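Isomaltose glucohydrolase (Kribbella flavida, PDB 5Z3E) hydrolyses the alpha-1,6-glucosidic linkage of isomaltose from the non-reducing end, releasing beta-D-glucose and D-glucose. Local coordinates at residues G56-A61 with H97-G102; R338-I343 with L389-E394; D195-H200 with V302-A307; A187-P192 with A238-S243. The protein carries 1 engineered substitution. All coordinates share one frame; numbering follows the deposited sequence. Where two conformers were deposited one is given.

Contact 3 lies at the probable active site. Its first segment holds Asp-195, predicted as a proton acceptor, and Glu-198, inferred as the proton donor. Its Arg-304 side chain is about 8 Å from that of Ala-355, an engineered residue at the inferred second proton-acceptor position. Contact 2 comes next: the Ile-343 side chain is about 11 Å from that of Ala-355. Contacts 2 and 3 do not touch, but their nearest atoms are about 5 Å apart. Contact 4 adjoins contact 3 in sequence, with centres about 21 Å apart. Contact 1, centred about 26 Å from contact 3, lies across the chain's centre from it. Contacts 1 and 4 are away from the annotated sites.

Contact 1. Residues G56-A61 with H97-G102; sequences GGAYPA and HDWVDG
The methyl group of Ala-58 rests over one face of the Trp-99 indole. Ala-58 CB is 3.6 Å from the centroid of the Trp-99 six-membered ring. It is 13° off the ring normal, so this is a CH-pi contact made over the face. The methyl meets the bond shared by the two rings, with Ala-58 CB 3.6 Å from Trp-99 CE2. Gly-56 approaches obliquely through its carbonyl, and Gly-56 O is 3.5 Å from Trp-99 CB. The nearest pair of CA atoms is Gly-57 and Trp-99, 5.2 Å apart. A side chain on Gly-57 would press on Trp-99 CB. With these backbone angles a CB would also collide with Gly-56 O, reason enough for glycine here.

The ring reaches the loop because Trp-99 CG stands anti to its own backbone nitrogen (chi1 177°). Trp-99 lies on helix 90-105, one of the helices of the (alpha/alpha)6 barrel characteristic of glycoside hydrolase family 15. Residues 56-61 lie in the loop between helix 32-52 and strand 71-72, so the contact packs that loop on the barrel helix.

Further out, Trp-99 NE1 is hydrogen-bonded to Phe-136 O, which helps to set the turn of the indole. A leucine in place of Trp-99 would probably leave Ala-58 without the flat surface beneath its methyl and Phe-136 O without its indole partner. On the loop side, Gln-53 NE2 is hydrogen-bonded to Gly-57 O, and Asp-54 OD2 to Gly-56 N.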
# COMPACT_ATOMS: atom_id res chain seq x y z
N GLY A 56 4.46 20.68 3.74
CA GLY A 56 5.60 20.00 4.35
C GLY A 56 6.04 18.71 3.64
O GLY A 56 7.00 18.10 4.08
N GLY A 57 5.33 18.30 2.59
CA GLY A 57 5.67 17.16 1.79
C GLY A 57 4.72 15.98 1.86
O GLY A 57 4.71 15.14 0.96
N ALA A 58 3.91 15.89 2.92
CA ALA A 58 3.03 14.74 3.05
C ALA A 58 2.00 14.73 1.92
O ALA A 58 1.50 15.76 1.48
CB ALA A 58 2.23 14.78 4.38
N TYR A 59 1.65 13.53 1.47
CA TYR A 59 0.46 13.35 0.62
C TYR A 59 -0.72 13.07 1.54
O TYR A 59 -0.69 12.12 2.30
CB TYR A 59 0.61 12.21 -0.38
CG TYR A 59 1.68 12.40 -1.43
CD1 TYR A 59 1.67 13.49 -2.30
CD2 TYR A 59 2.70 11.47 -1.59
CE1 TYR A 59 2.62 13.63 -3.28
CE2 TYR A 59 3.65 11.60 -2.57
CZ TYR A 59 3.63 12.68 -3.42
OH TYR A 59 4.61 12.76 -4.37
N PRO A 60 -1.80 13.87 1.45
CA PRO A 60 -3.00 13.52 2.20
C PRO A 60 -3.65 12.30 1.58
O PRO A 60 -3.51 12.03 0.41
CB PRO A 60 -3.88 14.75 2.02
CG PRO A 60 -3.51 15.25 0.65
CD PRO A 60 -2.00 15.05 0.57
N ALA A 61 -4.42 11.58 2.38
CA ALA A 61 -5.15 10.44 1.82
C ALA A 61 -6.33 10.91 0.98
O ALA A 61 -6.59 10.36 -0.11
CB ALA A 61 -5.64 9.52 2.92
N HIS A 97 9.28 11.79 0.60
CA HIS A 97 10.28 11.03 1.33
C HIS A 97 10.95 11.88 2.38
O HIS A 97 11.24 11.39 3.48
CB HIS A 97 11.26 10.37 0.38
CG HIS A 97 10.60 9.37 -0.49
ND1 HIS A 97 9.90 8.32 0.05
CD2 HIS A 97 10.49 9.31 -1.83
CE1 HIS A 97 9.39 7.64 -0.96
NE2 HIS A 97 9.71 8.22 -2.11
N ASP A 98 11.20 13.16 2.08
CA ASP A 98 11.72 14.06 3.10
C ASP A 98 10.80 14.09 4.30
O ASP A 98 11.24 14.03 5.45
CB ASP A 98 11.85 15.49 2.55
CG ASP A 98 13.01 15.73 1.61
OD1 ASP A 98 13.96 14.89 1.56
OD2 ASP A 98 12.97 16.78 0.93
N TRP A 99 9.51 14.26 4.05
CA TRP A 99 8.54 14.36 5.13
C TRP A 99 8.56 13.09 5.98
O TRP A 99 8.67 13.17 7.21
CB TRP A 99 7.15 14.66 4.58
CG TRP A 99 6.11 14.70 5.65
CD1 TRP A 99 5.84 15.72 6.49
CD2 TRP A 99 5.23 13.63 6.01
NE1 TRP A 99 4.86 15.37 7.37
CE2 TRP A 99 4.45 14.10 7.10
CE3 TRP A 99 5.01 12.35 5.52
CZ2 TRP A 99 3.50 13.30 7.70
CZ3 TRP A 99 4.05 11.58 6.11
CH2 TRP A 99 3.31 12.05 7.19
N VAL A 100 8.47 11.93 5.34
CA VAL A 100 8.46 10.68 6.09
C VAL A 100 9.74 10.52 6.90
O VAL A 100 9.72 10.16 8.08
CB VAL A 100 8.27 9.45 5.17
CG1 VAL A 100 8.34 8.19 6.00
CG2 VAL A 100 6.96 9.52 4.39
N ASP A 101 10.87 10.73 6.25
CA ASP A 101 12.17 10.62 6.92
C ASP A 101 12.19 11.48 8.17
O ASP A 101 12.58 11.03 9.25
CB ASP A 101 13.24 11.03 5.92
CG ASP A 101 14.65 11.18 6.49
OD1 ASP A 101 15.04 10.37 7.34
OD2 ASP A 101 15.32 12.12 6.00
N GLY A 102 11.79 12.75 8.05
CA GLY A 102 11.82 13.61 9.21
C GLY A 102 10.88 13.17 10.31
O GLY A 102 11.19 13.27 11.51

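Contact 2. Residues R338-I343 with L389-E394; sequences RHLRWI and LILADE
Leu-340 and Leu-391 mark the place where the two backbones come nearest, with Leu-340 CA and Leu-391 CA 7.1 Å apart. Both segments are helical. Their axes approach to 10.6 Å, and their directions differ by 141°, so the helices run roughly antiparallel but clearly inclined. At that spacing side chains fill the interface, and the packing is wholly apolar.

Leu-340 and Leu-391 point toward each other's helix and lie side by side, running opposite ways. In both, CG lies anti to the backbone nitrogen (chi1 -175° in Leu-340, 179° in Leu-391). This carries each branched end across to the facing helix. Leu-340 CD1 is 3.9 Å from Leu-391 CD2. The same Leu-391 CD2 is also 3.9 Å from Leu-340 CB, so this methyl lies alongside the Leu-340 side chain rather than meeting just its end.

One turn further along, Ile-343 adds a looser contact, with Ile-343 CD1 4.2 Å from Leu-391 CD2. Leu-391 thus reaches two residues spaced three apart on the other helix. Leu-340 CD1 also approaches the backbone of the second helix, 4.2 Å from Ala-392 N.

Helices 333-344 and 382-394 belong to the (alpha/alpha)6 barrel of family 15 enzymes, and this contact is plain packing between them. Leu-38 of helix 32-52 and Leu-395 and Leu-397 of the C-terminal loop also touch Leu-340. Ala-321 of helix 317-329 meets Ile-343. Helix 74-87 packs against Leu-389 and Ile-390 of the second segment.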
# COMPACT_ATOMS: atom_id res chain seq x y z
N ARG A 338 -7.90 -4.67 -19.22
CA ARG A 338 -9.30 -4.68 -18.83
C ARG A 338 -9.50 -3.97 -17.50
O ARG A 338 -10.47 -3.23 -17.30
CB ARG A 338 -9.82 -6.10 -18.77
CG ARG A 338 -11.29 -6.20 -18.39
CD ARG A 338 -11.92 -7.56 -18.65
NE ARG A 338 -11.37 -8.59 -17.78
CZ ARG A 338 -11.85 -8.90 -16.57
NH1 ARG A 338 -11.29 -9.87 -15.88
NH2 ARG A 338 -12.91 -8.29 -16.06
N HIS A 339 -8.58 -4.20 -16.56
CA HIS A 339 -8.66 -3.52 -15.28
C HIS A 339 -8.35 -2.03 -15.37
O HIS A 339 -8.99 -1.24 -14.70
CB HIS A 339 -7.78 -4.27 -14.25
CG HIS A 339 -8.36 -5.61 -13.91
ND1 HIS A 339 -8.16 -6.76 -14.67
CD2 HIS A 339 -9.26 -5.97 -12.95
CE1 HIS A 339 -8.87 -7.75 -14.16
NE2 HIS A 339 -9.55 -7.30 -13.13
N LEU A 340 -7.40 -1.65 -16.21
CA LEU A 340 -7.13 -0.25 -16.45
C LEU A 340 -8.37 0.46 -17.00
O LEU A 340 -8.71 1.57 -16.57
CB LEU A 340 -5.95 -0.08 -17.38
CG LEU A 340 -5.50 1.35 -17.61
CD1 LEU A 340 -4.84 1.90 -16.35
CD2 LEU A 340 -4.56 1.46 -18.81
N ARG A 341 -9.04 -0.17 -17.97
CA ARG A 341 -10.25 0.42 -18.55
C ARG A 341 -11.34 0.58 -17.50
O ARG A 341 -12.04 1.59 -17.46
CB ARG A 341 -10.75 -0.42 -19.72
CG ARG A 341 -9.86 -0.44 -20.93
CD ARG A 341 -10.49 -1.26 -22.06
NE ARG A 341 -9.57 -1.41 -23.17
CZ ARG A 341 -8.93 -2.53 -23.48
NH1 ARG A 341 -9.14 -3.63 -22.75
NH2 ARG A 341 -8.06 -2.54 -24.46
N TRP A 342 -11.51 -0.44 -16.66
CA TRP A 342 -12.53 -0.35 -15.60
C TRP A 342 -12.26 0.83 -14.67
O TRP A 342 -13.16 1.61 -14.35
CB TRP A 342 -12.61 -1.65 -14.78
CG TRP A 342 -13.69 -1.60 -13.74
CD1 TRP A 342 -15.01 -1.91 -13.92
CD2 TRP A 342 -13.58 -1.14 -12.39
NE1 TRP A 342 -15.71 -1.70 -12.78
CE2 TRP A 342 -14.87 -1.22 -11.81
CE3 TRP A 342 -12.52 -0.68 -11.60
CZ2 TRP A 342 -15.12 -0.84 -10.49
CZ3 TRP A 342 -12.77 -0.34 -10.30
CH2 TRP A 342 -14.07 -0.40 -9.75
N ILE A 343 -11.00 1.00 -14.27
CA ILE A 343 -10.66 2.12 -13.41
C ILE A 343 -11.00 3.45 -14.09
O ILE A 343 -11.59 4.34 -13.49
CB ILE A 343 -9.17 2.11 -13.05
CG1 ILE A 343 -8.86 0.89 -12.18
CG2 ILE A 343 -8.78 3.42 -12.38
CD1 ILE A 343 -7.39 0.57 -12.17
N LEU A 389 -1.53 5.61 -11.91
CA LEU A 389 -0.25 5.94 -12.52
C LEU A 389 0.67 4.74 -12.62
O LEU A 389 1.36 4.57 -13.64
CB LEU A 389 0.43 7.08 -11.77
CG LEU A 389 -0.23 8.45 -11.93
CD1 LEU A 389 0.48 9.45 -11.06
CD2 LEU A 389 -0.19 8.90 -13.40
N ILE A 390 0.74 3.92 -11.58
CA ILE A 390 1.58 2.73 -11.62
C ILE A 390 1.14 1.80 -12.74
O ILE A 390 1.96 1.34 -13.53
CB ILE A 390 1.61 2.01 -10.26
CG1 ILE A 390 2.24 2.89 -9.19
CG2 ILE A 390 2.36 0.69 -10.40
CD1 ILE A 390 2.11 2.36 -7.77
N LEU A 391 -0.15 1.48 -12.81
CA LEU A 391 -0.61 0.54 -13.81
C LEU A 391 -0.43 1.11 -15.23
O LEU A 391 -0.01 0.40 -16.15
CB LEU A 391 -2.06 0.15 -13.54
CG LEU A 391 -2.67 -0.83 -14.55
CD1 LEU A 391 -1.82 -2.05 -14.75
CD2 LEU A 391 -4.08 -1.19 -14.12
N ALA A 392 -0.75 2.38 -15.40
CA ALA A 392 -0.56 3.03 -16.70
C ALA A 392 0.91 2.93 -17.11
O ALA A 392 1.22 2.64 -18.26
CB ALA A 392 -1.02 4.46 -16.66
N ASP A 393 1.83 3.18 -16.17
CA ASP A 393 3.23 3.09 -16.48
C ASP A 393 3.65 1.66 -16.83
O ASP A 393 4.43 1.45 -17.76
CB ASP A 393 4.05 3.58 -15.27
CG ASP A 393 5.50 3.65 -15.58
OD1 ASP A 393 5.87 4.25 -16.62
OD2 ASP A 393 6.28 3.13 -14.76
N GLU A 394 3.15 0.68 -16.09
CA GLU A 394 3.45 -0.72 -16.41
C GLU A 394 3.03 -1.07 -17.84
O GLU A 394 3.66 -1.93 -18.47
CB GLU A 394 2.72 -1.62 -15.43
CG GLU A 394 3.33 -1.71 -14.14
CD GLU A 394 4.67 -2.50 -14.18
OE1 GLU A 394 4.68 -3.71 -14.40
OE2 GLU A 394 5.64 -1.83 -13.95

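Contact 3. Residues D195-H200 with V302-A307; sequences DWWEEH and VHRFAA
Arg-304 lays its aliphatic chain across one face of the Trp-197 indole. Arg-304 CD is 3.6 Å from the centroid of the Trp-197 six-membered ring, a CH-pi contact. The arginine chain bends at chi3 (-62°), which folds its end back over the indole. Arg-304 NH1 then lies 3.3 Å from Trp-197 CE3, with the guanidinium tilted against the ring. Trp-196 CB lies over the opposite face of the indole, near its rim. Chi1 of Phe-305 (50°) sets CG between N and the carbonyl carbon, bringing Phe-305 CE1 to 3.5 Å from Trp-197 CD1. The two rings are displaced, with little overlap, their planes 29° apart.

Water 1 donates to Trp-197 O at 2.7 Å and accepts from Arg-304 NH2 at 3.0 Å. Arg-304 NE forms a salt bridge with Asp-308, and Trp-197 NE1 is hydrogen-bonded to Asp-265. With an alanine at Trp-197, Arg-304 CD would lose the ring it lies over, and the guanidinium end is likely to be freer to turn.

Trp-197 sits within the type I turn from Asp-195, a predicted proton acceptor, to Glu-198, the inferred proton donor. Asp-195 OD1 accepts from Glu-199 N at 2.9 Å, from above the carboxylate plane.

In this (alpha/alpha)6 barrel, residues 195-200 are loop; residues 302-307 begin at the end of strand 301-302 and continue as loop. Leu-319 of helix 317-329 touches Trp-197 and Arg-304.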
# COMPACT_ATOMS: atom_id res chain seq x y z
N ASP A 195 -5.23 -5.28 9.97
CA ASP A 195 -4.93 -5.38 8.55
C ASP A 195 -4.96 -4.00 7.89
O ASP A 195 -5.22 -2.99 8.54
CB ASP A 195 -5.83 -6.40 7.88
CG ASP A 195 -7.31 -6.07 7.88
OD1 ASP A 195 -7.67 -4.91 8.09
OD2 ASP A 195 -8.08 -7.03 7.60
N TRP A 196 -4.71 -3.96 6.58
CA TRP A 196 -4.73 -2.69 5.86
C TRP A 196 -6.05 -1.97 6.07
O TRP A 196 -6.11 -0.75 5.97
CB TRP A 196 -4.57 -2.84 4.36
CG TRP A 196 -3.26 -3.34 3.81
CD1 TRP A 196 -2.15 -3.88 4.46
CD2 TRP A 196 -2.96 -3.40 2.41
NE1 TRP A 196 -1.21 -4.23 3.52
CE2 TRP A 196 -1.68 -3.98 2.26
CE3 TRP A 196 -3.65 -3.00 1.27
CZ2 TRP A 196 -1.09 -4.17 1.01
CZ3 TRP A 196 -3.05 -3.17 0.03
CH2 TRP A 196 -1.80 -3.77 -0.09
N TRP A 197 -7.12 -2.73 6.29
CA TRP A 197 -8.48 -2.26 6.39
C TRP A 197 -8.90 -1.95 7.82
O TRP A 197 -10.07 -1.66 8.08
CB TRP A 197 -9.43 -3.27 5.76
CG TRP A 197 -8.94 -3.85 4.47
CD1 TRP A 197 -8.88 -5.19 4.18
CD2 TRP A 197 -8.44 -3.18 3.30
NE1 TRP A 197 -8.40 -5.38 2.92
CE2 TRP A 197 -8.12 -4.16 2.36
CE3 TRP A 197 -8.21 -1.83 2.96
CZ2 TRP A 197 -7.64 -3.85 1.09
CZ3 TRP A 197 -7.73 -1.53 1.70
CH2 TRP A 197 -7.45 -2.53 0.79
N GLU A 198 -7.97 -1.98 8.76
CA GLU A 198 -8.25 -1.69 10.18
C GLU A 198 -9.13 -2.69 10.84
O GLU A 198 -9.95 -2.35 11.70
CB GLU A 198 -8.77 -0.29 10.42
CG GLU A 198 -7.83 0.67 9.98
CD GLU A 198 -8.21 2.09 10.29
OE1 GLU A 198 -9.26 2.34 10.94
OE2 GLU A 198 -7.40 2.96 9.90
N GLU A 199 -8.93 -3.94 10.52
CA GLU A 199 -9.70 -5.04 11.08
C GLU A 199 -8.79 -6.11 11.69
O GLU A 199 -7.64 -6.30 11.27
CB GLU A 199 -10.59 -5.70 10.03
CG GLU A 199 -11.59 -4.74 9.36
CD GLU A 199 -12.89 -4.58 10.13
OE1 GLU A 199 -13.62 -3.59 9.89
OE2 GLU A 199 -13.21 -5.43 10.93
N HIS A 200 -9.32 -6.83 12.69
CA HIS A 200 -8.74 -8.09 13.17
C HIS A 200 -7.33 -7.95 13.74
O HIS A 200 -6.39 -8.60 13.27
CB HIS A 200 -8.80 -9.18 12.10
CG HIS A 200 -10.16 -9.42 11.56
ND1 HIS A 200 -11.12 -10.06 12.24
CD2 HIS A 200 -10.73 -9.05 10.38
CE1 HIS A 200 -12.28 -10.09 11.55
NE2 HIS A 200 -12.01 -9.49 10.40
N VAL A 302 -12.58 -4.77 -8.07
CA VAL A 302 -12.18 -5.74 -7.09
C VAL A 302 -12.63 -5.34 -5.67
O VAL A 302 -12.32 -4.24 -5.18
CB VAL A 302 -10.65 -5.96 -7.14
CG1 VAL A 302 -10.20 -6.93 -6.06
CG2 VAL A 302 -10.21 -6.46 -8.50
N HIS A 303 -13.34 -6.25 -5.01
CA HIS A 303 -13.75 -6.09 -3.63
C HIS A 303 -12.58 -6.39 -2.67
O HIS A 303 -11.63 -7.09 -3.01
CB HIS A 303 -14.88 -7.08 -3.32
CG HIS A 303 -16.17 -6.79 -4.04
ND1 HIS A 303 -16.92 -5.68 -3.75
CD2 HIS A 303 -16.85 -7.49 -4.97
CE1 HIS A 303 -18.01 -5.69 -4.49
NE2 HIS A 303 -18.01 -6.78 -5.23
N ARG A 304 -12.70 -5.88 -1.46
CA ARG A 304 -11.66 -6.08 -0.45
C ARG A 304 -11.68 -7.48 0.14
O ARG A 304 -10.67 -8.17 0.20
CB ARG A 304 -11.73 -5.03 0.65
CG ARG A 304 -11.68 -3.60 0.14
CD ARG A 304 -11.38 -2.57 1.19
NE ARG A 304 -12.43 -2.56 2.22
CZ ARG A 304 -12.37 -1.84 3.34
NH1 ARG A 304 -11.33 -1.04 3.56
NH2 ARG A 304 -13.31 -1.93 4.24
N PHE A 305 -12.85 -7.92 0.63
CA PHE A 305 -12.98 -9.20 1.30
C PHE A 305 -14.49 -9.49 1.41
O PHE A 305 -15.29 -8.59 1.39
CB PHE A 305 -12.29 -9.21 2.74
CG PHE A 305 -12.68 -8.05 3.64
CD1 PHE A 305 -11.98 -6.89 3.60
CD2 PHE A 305 -13.70 -8.18 4.63
CE1 PHE A 305 -12.32 -5.83 4.39
CE2 PHE A 305 -14.00 -7.06 5.42
CZ PHE A 305 -13.36 -5.91 5.30
N ALA A 306 -14.84 -10.76 1.55
CA ALA A 306 -16.25 -11.19 1.45
C ALA A 306 -17.20 -10.52 2.48
O ALA A 306 -18.32 -10.25 2.13
CB ALA A 306 -16.34 -12.67 1.55
N ALA A 307 -16.74 -10.29 3.73
CA ALA A 307 -17.58 -9.64 4.79
C ALA A 307 -17.63 -8.15 4.82
O ALA A 307 -18.25 -7.52 5.66
CB ALA A 307 -17.10 -10.15 6.15
O HOH W 1 -11.88 -0.52 6.47
O HOH W 2 -13.64 -2.10 7.31

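Contact 4. Residues A187-P192 with A238-S243; sequences AFWDRP and AARIRS
Trp-189 packs on Arg-240 and Ile-241 in a partly buried, apolar contact between a beta turn and a helix. The turn, at the C-terminal end of helix 175-188, is of type I and runs from Phe-188 to Arg-191. The partners lie on helix 231-248.

The six-membered ring of Trp-189 does the touching. Its CE3 is 3.4 Å from Ile-241 CG1, a close approach that comes obliquely to the ring plane. Ile-241 CG1 is also 3.7 Å from Trp-189 CZ3, so this methylene is spread along one C-C bond of the indole. The far corner of the ring meets the root of Arg-240, with Trp-189 CZ2 3.8 Å from Arg-240 CB. The rest of the arginine chain extends away, and Arg-240 joins through its CB.

Helices 175-188 and 231-248 are parts of the (alpha/alpha)6 barrel of family 15 glycosidases. Here the turn at the end of the first is held to the flank of the second.

Chi1 of 68° puts Trp-189 CG between the backbone nitrogen and the carbonyl carbon, and from there the ring reaches the helix. Asp-190 CB sits 3.4 Å above the ring plane, toward its rim. The turn itself is closed by the backbone bond from Arg-191 N to Phe-188 O, 3.2 Å long. Val-237 and Leu-244 of helix 231-248 also touch Trp-189. Ile-241 packs in turn on Leu-209 and Ile-212 of helix 206-220.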
# COMPACT_ATOMS: atom_id res chain seq x y z
N ALA A 187 12.12 -5.69 14.93
CA ALA A 187 11.60 -6.06 16.24
C ALA A 187 10.17 -6.55 16.21
O ALA A 187 9.81 -7.40 17.03
CB ALA A 187 11.71 -4.87 17.17
N PHE A 188 9.34 -6.02 15.32
CA PHE A 188 7.89 -6.17 15.44
C PHE A 188 7.21 -6.82 14.25
O PHE A 188 5.98 -6.88 14.20
CB PHE A 188 7.25 -4.83 15.81
CG PHE A 188 7.71 -4.30 17.13
CD1 PHE A 188 7.49 -5.01 18.28
CD2 PHE A 188 8.40 -3.10 17.22
CE1 PHE A 188 7.92 -4.55 19.49
CE2 PHE A 188 8.83 -2.63 18.43
CZ PHE A 188 8.61 -3.34 19.56
N TRP A 189 7.96 -7.35 13.29
CA TRP A 189 7.36 -7.91 12.10
C TRP A 189 6.38 -9.04 12.39
O TRP A 189 5.44 -9.22 11.62
CB TRP A 189 8.43 -8.39 11.14
CG TRP A 189 9.16 -9.55 11.65
CD1 TRP A 189 10.29 -9.55 12.41
CD2 TRP A 189 8.81 -10.92 11.44
NE1 TRP A 189 10.67 -10.84 12.68
CE2 TRP A 189 9.76 -11.69 12.09
CE3 TRP A 189 7.76 -11.58 10.77
CZ2 TRP A 189 9.73 -13.10 12.06
CZ3 TRP A 189 7.69 -12.94 10.76
CH2 TRP A 189 8.66 -13.68 11.42
N ASP A 190 6.61 -9.81 13.45
CA ASP A 190 5.85 -11.00 13.73
C ASP A 190 4.71 -10.77 14.71
O ASP A 190 4.05 -11.73 15.13
CB ASP A 190 6.72 -12.13 14.21
CG ASP A 190 7.42 -11.85 15.49
OD1 ASP A 190 7.56 -10.69 15.88
OD2 ASP A 190 7.86 -12.88 16.13
N ARG A 191 4.44 -9.52 15.04
CA ARG A 191 3.38 -9.17 15.95
C ARG A 191 2.03 -9.11 15.23
O ARG A 191 1.94 -8.55 14.14
CB ARG A 191 3.69 -7.77 16.50
CG ARG A 191 2.86 -7.31 17.59
CD ARG A 191 3.40 -5.96 18.06
NE ARG A 191 2.56 -5.37 19.04
CZ ARG A 191 2.94 -5.05 20.27
NH1 ARG A 191 4.18 -5.31 20.73
NH2 ARG A 191 2.09 -4.44 20.99
N PRO A 192 0.96 -9.62 15.85
CA PRO A 192 -0.40 -9.38 15.34
C PRO A 192 -0.66 -7.88 15.22
O PRO A 192 -0.19 -7.08 16.03
CB PRO A 192 -1.29 -10.03 16.40
CG PRO A 192 -0.44 -11.12 17.04
CD PRO A 192 0.95 -10.51 17.04
N ALA A 238 13.33 -11.34 6.36
CA ALA A 238 12.48 -11.57 5.20
C ALA A 238 12.28 -13.07 4.97
O ALA A 238 11.17 -13.52 4.65
CB ALA A 238 13.02 -10.87 3.98
N ALA A 239 13.33 -13.88 5.12
CA ALA A 239 13.20 -15.32 4.98
C ALA A 239 12.28 -15.91 6.05
O ALA A 239 11.52 -16.84 5.76
CB ALA A 239 14.58 -15.98 5.02
N ARG A 240 12.36 -15.39 7.28
CA ARG A 240 11.46 -15.81 8.35
C ARG A 240 10.01 -15.49 8.01
O ARG A 240 9.11 -16.30 8.30
CB ARG A 240 11.85 -15.14 9.66
CG ARG A 240 13.20 -15.56 10.21
CD ARG A 240 13.54 -14.96 11.55
NE ARG A 240 14.84 -15.46 11.99
CZ ARG A 240 16.01 -14.81 12.19
NH1 ARG A 240 16.17 -13.53 11.78
NH2 ARG A 240 17.11 -15.51 12.58
N ILE A 241 9.75 -14.34 7.40
CA ILE A 241 8.41 -14.00 6.97
C ILE A 241 7.91 -15.03 5.96
O ILE A 241 6.79 -15.53 6.05
CB ILE A 241 8.35 -12.58 6.39
CG1 ILE A 241 8.59 -11.54 7.49
CG2 ILE A 241 7.02 -12.35 5.70
CD1 ILE A 241 8.81 -10.13 7.00
N ARG A 242 8.76 -15.33 4.97
CA ARG A 242 8.36 -16.30 3.96
C ARG A 242 8.10 -17.67 4.57
O ARG A 242 7.17 -18.37 4.16
CB ARG A 242 9.37 -16.38 2.82
CG ARG A 242 9.51 -15.08 2.06
CD ARG A 242 10.32 -15.23 0.78
NE ARG A 242 11.66 -15.75 1.02
CZ ARG A 242 12.77 -15.04 1.22
NH1 ARG A 242 12.75 -13.72 1.14
NH2 ARG A 242 13.91 -15.66 1.52
N SER A 243 8.89 -18.07 5.57
CA SER A 243 8.65 -19.33 6.25
C SER A 243 7.27 -19.35 6.90
O SER A 243 6.56 -20.36 6.85
CB SER A 243 9.68 -19.58 7.34
OG SER A 243 10.97 -19.78 6.82